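Local coordinates for sugar-binding transport ATP-binding protein (Pyrococcus horikoshii, PDB 1V43) that probably binds and hydrolyses ATP to drive sugar uptake, as the ATPase subunit of an ABC transporter, at residues E11-L17 / K29-K35; A213-R217 / V236-T240; H292-E296 / V351-D356. All coordinates share one frame; numbering follows the deposited sequence.

Interaction 1. Residues E11-L17 / K29-K35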
# COMPACT_ATOMS: atom_id res chain seq x y z
N GLU A 11 16.28 -28.78 7.96
CA GLU A 11 16.17 -28.57 6.53
C GLU A 11 14.93 -29.30 6.02
O GLU A 11 14.67 -30.42 6.43
CB GLU A 11 17.41 -29.11 5.81
CG GLU A 11 17.26 -29.09 4.31
CD GLU A 11 18.54 -29.47 3.61
OE1 GLU A 11 19.53 -28.73 3.77
OE2 GLU A 11 18.55 -30.51 2.90
N VAL A 12 14.18 -28.65 5.13
CA VAL A 12 12.98 -29.24 4.56
C VAL A 12 13.10 -29.39 3.04
O VAL A 12 13.40 -28.43 2.33
CB VAL A 12 11.73 -28.37 4.86
CG1 VAL A 12 10.50 -28.95 4.18
CG2 VAL A 12 11.49 -28.32 6.35
N LYS A 13 12.86 -30.61 2.56
CA LYS A 13 12.94 -30.89 1.12
C LYS A 13 11.59 -31.27 0.56
O LYS A 13 10.91 -32.14 1.11
CB LYS A 13 13.87 -32.07 0.83
CG LYS A 13 15.33 -31.92 1.13
CD LYS A 13 16.00 -33.25 0.79
CE LYS A 13 17.42 -33.35 1.30
NZ LYS A 13 17.45 -33.25 2.77
N LEU A 14 11.19 -30.63 -0.53
CA LEU A 14 9.95 -30.99 -1.18
C LEU A 14 10.43 -31.60 -2.51
O LEU A 14 11.10 -30.93 -3.28
CB LEU A 14 9.08 -29.75 -1.41
CG LEU A 14 8.76 -28.84 -0.20
CD1 LEU A 14 7.82 -27.71 -0.68
CD2 LEU A 14 8.08 -29.63 0.92
N GLU A 15 10.11 -32.87 -2.76
CA GLU A 15 10.58 -33.53 -3.99
C GLU A 15 9.48 -33.86 -4.95
O GLU A 15 8.57 -34.61 -4.61
CB GLU A 15 11.28 -34.85 -3.71
CG GLU A 15 12.45 -34.82 -2.77
CD GLU A 15 13.33 -36.05 -2.97
OE1 GLU A 15 12.80 -37.17 -3.19
OE2 GLU A 15 14.56 -35.89 -2.89
N ASN A 16 9.59 -33.32 -6.16
CA ASN A 16 8.61 -33.57 -7.21
C ASN A 16 7.22 -33.61 -6.63
O ASN A 16 6.44 -34.52 -6.91
CB ASN A 16 8.92 -34.89 -7.92
CG ASN A 16 8.06 -35.10 -9.16
OD1 ASN A 16 6.85 -35.36 -9.08
ND2 ASN A 16 8.69 -34.97 -10.32
N LEU A 17 6.91 -32.62 -5.79
CA LEU A 17 5.60 -32.52 -5.15
C LEU A 17 4.55 -32.04 -6.12
O LEU A 17 4.68 -30.97 -6.73
CB LEU A 17 5.64 -31.53 -3.97
CG LEU A 17 5.51 -31.95 -2.51
CD1 LEU A 17 4.95 -30.75 -1.73
CD2 LEU A 17 4.60 -33.15 -2.36
N LYS A 29 4.75 -30.48 -9.78
CA LYS A 29 6.14 -30.91 -9.62
C LYS A 29 7.07 -29.89 -8.95
O LYS A 29 8.11 -29.51 -9.49
CB LYS A 29 6.73 -31.32 -10.98
CG LYS A 29 6.09 -32.57 -11.58
CD LYS A 29 6.84 -33.05 -12.82
CE LYS A 29 6.25 -34.35 -13.36
NZ LYS A 29 6.95 -34.80 -14.61
N LEU A 30 6.68 -29.47 -7.76
CA LEU A 30 7.46 -28.51 -7.01
C LEU A 30 8.72 -29.18 -6.44
O LEU A 30 8.66 -30.25 -5.85
CB LEU A 30 6.60 -27.95 -5.86
CG LEU A 30 7.20 -26.87 -4.96
CD1 LEU A 30 7.51 -25.64 -5.78
CD2 LEU A 30 6.20 -26.52 -3.85
N ASN A 31 9.87 -28.54 -6.66
CA ASN A 31 11.13 -29.02 -6.15
C ASN A 31 11.73 -27.87 -5.36
O ASN A 31 12.01 -26.79 -5.89
CB ASN A 31 12.03 -29.48 -7.29
CG ASN A 31 11.63 -30.85 -7.82
OD1 ASN A 31 11.04 -30.97 -8.89
ND2 ASN A 31 11.92 -31.89 -7.04
N LEU A 32 11.91 -28.09 -4.06
CA LEU A 32 12.40 -27.05 -3.19
C LEU A 32 13.20 -27.57 -2.01
O LEU A 32 12.78 -28.51 -1.34
CB LEU A 32 11.21 -26.27 -2.63
CG LEU A 32 11.09 -24.77 -2.81
CD1 LEU A 32 9.87 -24.26 -2.03
CD2 LEU A 32 12.36 -24.11 -2.31
N THR A 33 14.34 -26.95 -1.76
CA THR A 33 15.16 -27.31 -0.61
C THR A 33 15.19 -26.09 0.31
O THR A 33 15.89 -25.11 0.03
CB THR A 33 16.58 -27.70 -1.02
OG1 THR A 33 16.53 -28.85 -1.88
CG2 THR A 33 17.40 -28.06 0.19
N ILE A 34 14.40 -26.14 1.37
CA ILE A 34 14.30 -25.07 2.36
C ILE A 34 15.39 -25.25 3.41
O ILE A 34 15.36 -26.20 4.19
CB ILE A 34 12.91 -25.10 3.00
CG1 ILE A 34 11.87 -24.89 1.88
CG2 ILE A 34 12.76 -24.00 4.02
CD1 ILE A 34 10.51 -25.33 2.20
N LYS A 35 16.35 -24.32 3.45
CA LYS A 35 17.48 -24.44 4.38
C LYS A 35 17.13 -24.40 5.86
O LYS A 35 16.21 -23.70 6.28
CB LYS A 35 18.55 -23.40 4.03
CG LYS A 35 19.04 -23.53 2.56
CD LYS A 35 20.12 -22.54 2.17
CE LYS A 35 20.34 -22.53 0.65
NZ LYS A 35 21.43 -21.59 0.24
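One face of the Glu11 carboxylate is covered by the methyl CG2 of Thr33, 3.9 Å from Glu11 CD, while Lys13 NZ meets OE2 of Glu11 on its anti side, 21° out of the carboxylate plane, in a 3.0 Å salt bridge. Further along this antiparallel β-hairpin, part of the antiparallel β subdomain of the ABC ATPase, the Asn16 side chain lies alongside the Lys29 methylenes, pointing the same way, with Asn16 CG 4.0 Å from Lys29 CG. Glu11 reaches Thr33 because its CG is anti to the backbone N (chi1 172°) and the chain runs on extended. Putting an alanine in place of Glu11 would probably leave Lys13 NZ without its carboxylate mate and uncover Thr33 CG2. The opposite surface of the hairpin is purely aliphatic: Val12 lies alongside Ile34, and Leu14 CD1 rests against Leu30 CD2 at 3.8 Å and, more loosely, against Leu32 CB. These leucines continue onto helix 50-58, which Leu14 and Leu30 both meet at Thr53. Paired backbone bonds join Val12 to Ile34 and Leu14 to Leu32. Beyond them the register slips by one, in G1 β-bulges where Asn16 and Leu17 face Leu30, and Lys29 and Leu30 face Leu17. Asn16 and Lys29 both take left-handed backbone conformations there, and past the bulges the pairing resumes, with hydrogen bonds from Leu30 N to Leu17 O at 2.7 Å and from Leu17 N to Leu30 O at 2.9 Å.

Interaction 2. Residues A213-R217 / V236-T240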
# COMPACT_ATOMS: atom_id res chain seq x y z
N ALA A 213 10.09 -17.47 -2.67
CA ALA A 213 9.80 -18.40 -3.75
C ALA A 213 8.51 -17.90 -4.40
O ALA A 213 7.43 -18.02 -3.83
CB ALA A 213 9.59 -19.79 -3.18
N VAL A 214 8.63 -17.33 -5.60
CA VAL A 214 7.48 -16.81 -6.32
C VAL A 214 6.77 -17.95 -7.06
O VAL A 214 7.40 -18.75 -7.75
CB VAL A 214 7.92 -15.75 -7.34
CG1 VAL A 214 6.71 -15.04 -7.93
CG2 VAL A 214 8.87 -14.78 -6.68
N MET A 215 5.46 -18.03 -6.89
CA MET A 215 4.67 -19.07 -7.52
C MET A 215 3.52 -18.50 -8.34
O MET A 215 2.99 -17.45 -8.02
CB MET A 215 4.10 -20.02 -6.46
CG MET A 215 5.13 -20.88 -5.75
SD MET A 215 4.37 -21.96 -4.52
CE MET A 215 3.62 -23.23 -5.63
N ASN A 216 3.16 -19.21 -9.40
CA ASN A 216 2.07 -18.83 -10.29
C ASN A 216 1.57 -20.11 -10.97
O ASN A 216 2.37 -20.88 -11.50
CB ASN A 216 2.56 -17.83 -11.35
CG ASN A 216 1.45 -17.37 -12.29
OD1 ASN A 216 0.46 -16.79 -11.85
ND2 ASN A 216 1.61 -17.64 -13.58
N ARG A 217 0.26 -20.33 -10.94
CA ARG A 217 -0.36 -21.51 -11.54
C ARG A 217 0.33 -22.82 -11.16
O ARG A 217 0.67 -23.63 -12.03
CB ARG A 217 -0.40 -21.36 -13.07
CG ARG A 217 -1.29 -20.20 -13.52
CD ARG A 217 -1.57 -20.20 -15.01
NE ARG A 217 -0.53 -19.55 -15.80
CZ ARG A 217 -0.73 -19.04 -17.01
NH1 ARG A 217 -1.94 -19.10 -17.57
NH2 ARG A 217 0.26 -18.45 -17.67
N VAL A 236 8.99 -12.02 -16.76
CA VAL A 236 8.07 -10.89 -16.68
C VAL A 236 7.19 -11.01 -15.44
O VAL A 236 7.03 -10.05 -14.68
CB VAL A 236 7.17 -10.81 -17.93
CG1 VAL A 236 6.14 -9.70 -17.76
CG2 VAL A 236 8.02 -10.55 -19.17
N PHE A 237 6.62 -12.20 -15.21
CA PHE A 237 5.76 -12.39 -14.05
C PHE A 237 6.42 -11.99 -12.72
O PHE A 237 5.81 -11.26 -11.93
CB PHE A 237 5.24 -13.83 -13.93
CG PHE A 237 4.17 -13.97 -12.89
CD1 PHE A 237 2.85 -13.66 -13.19
CD2 PHE A 237 4.50 -14.31 -11.58
CE1 PHE A 237 1.87 -13.67 -12.20
CE2 PHE A 237 3.53 -14.33 -10.59
CZ PHE A 237 2.21 -14.01 -10.90
N VAL A 238 7.63 -12.47 -12.48
CA VAL A 238 8.35 -12.13 -11.25
C VAL A 238 8.72 -10.64 -11.26
O VAL A 238 8.61 -9.95 -10.25
CB VAL A 238 9.67 -12.97 -11.09
CG1 VAL A 238 10.42 -12.50 -9.87
CG2 VAL A 238 9.35 -14.48 -10.94
N ALA A 239 9.16 -10.14 -12.41
CA ALA A 239 9.55 -8.74 -12.52
C ALA A 239 8.41 -7.80 -12.15
O ALA A 239 8.65 -6.76 -11.55
CB ALA A 239 10.01 -8.43 -13.95
N THR A 240 7.17 -8.18 -12.48
CA THR A 240 6.03 -7.31 -12.19
C THR A 240 5.23 -7.65 -10.94
O THR A 240 4.27 -6.95 -10.63
CB THR A 240 5.06 -7.27 -13.41
OG1 THR A 240 4.54 -8.58 -13.65
CG2 THR A 240 5.77 -6.78 -14.67
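Val214 and Val238 mark the nearest backbone approach, CA to CA 6.9 Å, where strand 213-216 and helix 236-240 run with their axes 9.5 Å apart and their directions at 118°. The space between them is bridged mainly by side chains, chiefly by Asn216 laid on the ring of Phe237. The amide and the ring are stacked with their planes 25° apart. CB of Asn216 stands over the ring face, 3.9 Å from the centroid, in a CH-pi contact, whereas the amide carbon CG is 3.7 Å above the ring plane and displaced toward the rim. OD1 of Asn216 lies beyond it, 3.4 Å from CZ and equally close to CE1 of Phe237. This placing follows from the first torsion of Asn216, whose CG is anti to the backbone N (chi1 -179°), which carries the amide out over the CE1-CZ rim of the ring. The same ring is met at its edge by Val214, whose CG1 is 4.2 Å from CE2 of Phe237. Strand 211-216 belongs to the mixed β-sheet of the P-loop NTPase core, and on the sheet face turned from the helix Met215 touches Cys48 of the Walker A loop. Helix 236-241 packs against the other face and also meets Phe363 of strand 361-364 through Val236 and Ala239, so it lies between the nucleotide-binding domain and the C-terminal β-domain. Leu221 of the adjoining strand 219-224 touches both Asn216 and Phe237, and the Phe237 ring meets that of Phe241 one helical turn further on. Deeper in the contact, CG1 of Val214 also meets CG2 of Val238 at 4.0 Å, the two branched side chains crossing at a slant.

Interaction 3. Residues H292-E296 / V351-D356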
# COMPACT_ATOMS: atom_id res chain seq x y z
N HIS A 292 13.74 3.47 -11.33
CA HIS A 292 15.05 3.41 -11.96
C HIS A 292 15.16 4.42 -13.09
O HIS A 292 16.03 4.33 -13.95
CB HIS A 292 15.38 2.00 -12.46
CG HIS A 292 15.59 1.01 -11.35
ND1 HIS A 292 15.99 1.39 -10.09
CD2 HIS A 292 15.39 -0.33 -11.29
CE1 HIS A 292 16.02 0.33 -9.30
NE2 HIS A 292 15.66 -0.73 -10.00
N MET A 293 14.26 5.39 -13.05
CA MET A 293 14.23 6.47 -14.02
C MET A 293 14.14 7.74 -13.21
O MET A 293 13.87 7.71 -12.01
CB MET A 293 12.99 6.36 -14.92
CG MET A 293 12.96 5.14 -15.82
SD MET A 293 11.31 4.86 -16.52
CE MET A 293 11.31 6.00 -17.64
N THR A 294 14.36 8.87 -13.87
CA THR A 294 14.27 10.16 -13.21
C THR A 294 13.91 11.20 -14.27
O THR A 294 13.68 10.85 -15.42
CB THR A 294 15.60 10.52 -12.53
OG1 THR A 294 15.39 11.62 -11.63
CG2 THR A 294 16.66 10.90 -13.57
N VAL A 295 13.84 12.46 -13.87
CA VAL A 295 13.52 13.54 -14.80
C VAL A 295 14.66 14.57 -14.78
O VAL A 295 15.22 14.85 -13.73
CB VAL A 295 12.21 14.27 -14.40
CG1 VAL A 295 12.08 15.56 -15.18
CG2 VAL A 295 11.01 13.40 -14.66
N GLU A 296 14.99 15.13 -15.94
CA GLU A 296 16.05 16.13 -16.01
C GLU A 296 15.79 17.29 -15.06
O GLU A 296 14.64 17.74 -14.92
CB GLU A 296 16.17 16.71 -17.42
CG GLU A 296 17.12 17.91 -17.48
CD GLU A 296 17.15 18.60 -18.83
OE1 GLU A 296 16.10 19.20 -19.22
OE2 GLU A 296 18.22 18.55 -19.50
N VAL A 351 8.82 16.62 -20.28
CA VAL A 351 9.94 16.30 -19.40
C VAL A 351 10.97 15.41 -20.09
O VAL A 351 10.62 14.64 -20.98
CB VAL A 351 9.46 15.57 -18.11
CG1 VAL A 351 8.52 16.46 -17.32
CG2 VAL A 351 8.76 14.26 -18.47
N LYS A 352 12.23 15.54 -19.69
CA LYS A 352 13.28 14.70 -20.25
C LYS A 352 13.41 13.54 -19.29
O LYS A 352 13.98 13.68 -18.21
CB LYS A 352 14.63 15.44 -20.32
CG LYS A 352 14.83 16.32 -21.53
CD LYS A 352 16.16 17.08 -21.44
CE LYS A 352 16.27 18.15 -22.53
NZ LYS A 352 17.44 19.06 -22.31
N VAL A 353 12.88 12.39 -19.68
CA VAL A 353 12.96 11.22 -18.83
C VAL A 353 14.32 10.56 -19.00
O VAL A 353 14.76 10.27 -20.11
CB VAL A 353 11.86 10.21 -19.19
CG1 VAL A 353 11.99 8.99 -18.31
CG2 VAL A 353 10.48 10.85 -19.00
N ILE A 354 14.99 10.32 -17.88
CA ILE A 354 16.31 9.70 -17.89
C ILE A 354 16.25 8.27 -17.34
O ILE A 354 15.93 8.08 -16.16
CB ILE A 354 17.31 10.50 -17.03
CG1 ILE A 354 17.19 11.99 -17.35
CG2 ILE A 354 18.73 10.04 -17.32
CD1 ILE A 354 18.19 12.86 -16.59
N MET A 355 16.56 7.29 -18.18
CA MET A 355 16.57 5.88 -17.80
C MET A 355 17.97 5.40 -17.39
O MET A 355 18.98 5.73 -18.05
CB MET A 355 16.09 5.00 -18.96
CG MET A 355 14.81 5.43 -19.64
SD MET A 355 14.17 4.15 -20.76
CE MET A 355 15.70 3.34 -21.26
N ASP A 356 18.03 4.61 -16.32
CA ASP A 356 19.30 4.05 -15.87
C ASP A 356 19.52 2.75 -16.65
O ASP A 356 18.92 1.72 -16.34
CB ASP A 356 19.28 3.73 -14.37
CG ASP A 356 20.66 3.30 -13.84
OD1 ASP A 356 21.48 2.77 -14.63
OD2 ASP A 356 20.92 3.49 -12.64
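Glu296 and Lys352 close one end of this antiparallel strand pair with a salt bridge: Lys352 NZ lies 3.0 Å from OE2 of Glu296, on the syn side and 21° out of the carboxylate plane, with a second, weak bond to OE1 at 3.4 Å. Both chains are extended and run alongside each other, bringing the two charges together at their ends. Just behind them Glu296 N donates to Lys352 O. In the hydrogen-bonded pair Thr294-Ile354 each residue both gives and receives: Thr294 N goes to Ile354 O, and Ile354 N to Thr294 O at 2.8 Å, the latter almost straight at 172° but arriving above the carbonyl plane. Each of these carbonyls also receives a CA-H, Ile354 O from Met293 and Thr294 O from Val353. At the far end Asp356 N is bound to His292 O at 3.1 Å, while the Asp356 carboxylate turns elsewhere, its OD1 accepting from the backbone N of Asp358. Between the polar ends, Thr294 CG2, placed between its own backbone N and carbonyl carbon, presses on Ile354 CB at 3.5 Å. Strand 293-295 forms one margin of an antiparallel sheet within the OB-like TOBE domain. Strand 350-356 bonds on its other side to strand 307-319, and Met293 and Val353 lean on Phe330 of strand 323-330, with Met293 also touching Ile288 of strand 283-288.

Interactions 1 and 2 both belong to the nucleotide-binding domain, their centres 18 Å apart and their nearest atoms about 5 Å apart without touching. Interaction 2 borders the ATP site and interaction 1 lies near it; no nucleotide is bound in this chain. The Leu30 side chain of interaction 1 is about 8 Å from Gly49, and that of Met215, in strand 213-216, about 4 Å from the side chains of Cys48 and Lys50. Interaction 3 is in the C-terminal β-domain, away from that site, its centre 42 Å from interaction 1 and 27 Å from interaction 2. Helix 236-240 narrows the gap, since the nearest atoms of interactions 2 and 3 are about 9 Å apart.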